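Local coordinates for protein cytochrome P450 113A1 (Saccharopolyspora erythraea, PDB 2JJO) that hydroxylates the macrolactone ring of erythromycin D at C-12 to give erythromycin C, as a heme-dependent cytochrome P450 monooxygenase, at residues E259-W264 with F374-V379. The protein carries 1 engineered substitution. Numbering follows the deposited sequence.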
# COMPACT_ATOMS: atom_id res chain seq x y z
N GLU A 259 -2.75 20.51 5.08
CA GLU A 259 -1.70 21.40 4.55
C GLU A 259 -2.21 22.29 3.42
O GLU A 259 -1.61 23.33 3.16
CB GLU A 259 -0.46 20.63 4.09
CG GLU A 259 0.27 19.87 5.18
CD GLU A 259 1.39 18.99 4.60
OE1 GLU A 259 1.45 18.82 3.35
OE2 GLU A 259 2.19 18.44 5.40
N HIS A 260 -3.35 21.93 2.80
CA HIS A 260 -3.93 22.66 1.66
C HIS A 260 -5.44 22.83 1.90
O HIS A 260 -6.27 22.35 1.12
CB HIS A 260 -3.63 21.91 0.34
CG HIS A 260 -2.18 21.59 0.16
ND1 HIS A 260 -1.29 22.48 -0.38
CD2 HIS A 260 -1.45 20.52 0.57
CE1 HIS A 260 -0.07 21.97 -0.34
NE2 HIS A 260 -0.14 20.79 0.24
N PRO A 261 -5.81 23.51 3.00
CA PRO A 261 -7.17 23.37 3.48
C PRO A 261 -8.25 24.01 2.65
O PRO A 261 -9.42 23.73 2.90
CB PRO A 261 -7.12 24.02 4.87
CG PRO A 261 -6.09 25.04 4.75
CD PRO A 261 -5.04 24.43 3.84
N ALA A 262 -7.91 24.86 1.67
CA ALA A 262 -8.91 25.39 0.76
C ALA A 262 -9.68 24.23 0.13
O ALA A 262 -10.84 24.38 -0.24
CB ALA A 262 -8.28 26.25 -0.34
N HIS A 263 -9.05 23.06 0.06
CA HIS A 263 -9.72 21.89 -0.56
C HIS A 263 -10.80 21.25 0.31
O HIS A 263 -11.61 20.46 -0.18
CB HIS A 263 -8.69 20.86 -1.01
CG HIS A 263 -7.93 21.28 -2.22
ND1 HIS A 263 -8.47 21.21 -3.49
CD2 HIS A 263 -6.70 21.83 -2.36
CE1 HIS A 263 -7.59 21.68 -4.36
NE2 HIS A 263 -6.51 22.06 -3.70
N TRP A 264 -10.85 21.60 1.60
CA TRP A 264 -11.89 21.03 2.45
C TRP A 264 -13.19 21.66 2.00
O TRP A 264 -14.19 20.97 1.84
CB TRP A 264 -11.67 21.40 3.93
CG TRP A 264 -10.66 20.55 4.69
CD1 TRP A 264 -9.48 20.98 5.19
CD2 TRP A 264 -10.79 19.16 5.06
NE1 TRP A 264 -8.84 19.95 5.85
CE2 TRP A 264 -9.62 18.82 5.80
CE3 TRP A 264 -11.77 18.17 4.86
CZ2 TRP A 264 -9.41 17.53 6.34
CZ3 TRP A 264 -11.54 16.87 5.39
CH2 TRP A 264 -10.37 16.58 6.11
N PHE A 374 -18.06 16.30 10.09
CA PHE A 374 -17.21 17.35 10.67
C PHE A 374 -17.01 18.59 9.80
O PHE A 374 -16.59 19.61 10.33
CB PHE A 374 -15.79 16.81 10.97
CG PHE A 374 -15.76 15.60 11.87
CD1 PHE A 374 -16.07 15.71 13.24
CD2 PHE A 374 -15.36 14.36 11.36
CE1 PHE A 374 -16.02 14.56 14.07
CE2 PHE A 374 -15.32 13.22 12.18
CZ PHE A 374 -15.65 13.32 13.52
N GLY A 375 -17.26 18.52 8.49
CA GLY A 375 -16.93 19.64 7.60
C GLY A 375 -15.44 19.58 7.26
O GLY A 375 -15.06 19.44 6.10
N ARG A 376 -14.59 19.64 8.30
CA ARG A 376 -13.14 19.40 8.14
C ARG A 376 -12.53 18.92 9.43
O ARG A 376 -13.10 19.12 10.49
CB ARG A 376 -12.42 20.66 7.70
CG ARG A 376 -12.51 21.80 8.69
CD ARG A 376 -11.49 22.88 8.33
NE ARG A 376 -11.79 23.57 7.07
CZ ARG A 376 -10.99 24.48 6.51
NH1 ARG A 376 -9.82 24.82 7.08
NH2 ARG A 376 -11.36 25.06 5.38
N LEU A 377 -11.36 18.27 9.33
CA LEU A 377 -10.56 17.98 10.49
C LEU A 377 -9.28 18.84 10.42
O LEU A 377 -8.71 19.07 9.34
CB LEU A 377 -10.20 16.49 10.54
CG LEU A 377 -11.38 15.53 10.68
CD1 LEU A 377 -10.96 14.06 10.47
CD2 LEU A 377 -11.98 15.71 12.04
N THR A 378 -8.84 19.33 11.57
CA THR A 378 -7.57 20.03 11.66
C THR A 378 -6.60 19.05 12.31
O THR A 378 -6.94 18.39 13.27
CB THR A 378 -7.76 21.36 12.42
OG1 THR A 378 -8.56 22.26 11.63
CG2 THR A 378 -6.42 22.02 12.80
N VAL A 379 -5.41 18.91 11.76
CA VAL A 379 -4.40 18.07 12.39
C VAL A 379 -3.84 18.83 13.59
O VAL A 379 -3.60 20.03 13.50
CB VAL A 379 -3.26 17.72 11.39
CG1 VAL A 379 -2.10 16.98 12.10
CG2 VAL A 379 -3.79 16.85 10.26
O HOH W 1 -7.43 21.30 8.09
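In the helical part of this P450 fold, the turn between helix 228-259 (I) and helix 262-269 (J) meets the passage from helix 356-374 (L) into strand 377-379, with the Trp264 indole lying against the backbone and side chain of Arg376. CB of Arg376 sits over one face of the indole as a CH-pi contact, 3.6 Å from the centroid of the five-membered ring and 18° off its normal. Over the same face, Leu377 N lies 3.6 Å from Trp264 CZ2. Gly375, the first residue beyond helix 356-374 and with positive phi, directs its O obliquely toward Trp264 CE3 at 3.7 Å. Chi1 of Arg376 (61°) sets CG between the backbone N and the carbonyl carbon, and a bend at chi3 brings one face of the guanidinium over Trp264 CD1, offset toward the rim, the two planes 32° apart. Its NH1 comes within 3.6 Å of Pro261 CB, while NH2 is 3.4 Å from Pro261 O at an angle too poor for a hydrogen bond; that carbonyl accepts from Trp264 N at 2.9 Å. A water bridges the segments, donating to Leu377 O at 2.9 Å and accepting a weak bond from Trp264 NE1 at 3.0 Å. Val254, Leu257, Leu367, Ile370 and Ile371 also touch the indole, while backbone hydrogen bonds between Arg376 and Gly404 and between Thr378 and Leu402 pair residues 374-379 with strand 400-403 and the residue after it. Packing of the I-J turn beside an edge strand and the end of the L helix, which follows the heme ligand Cys353, belongs to the P450 fold.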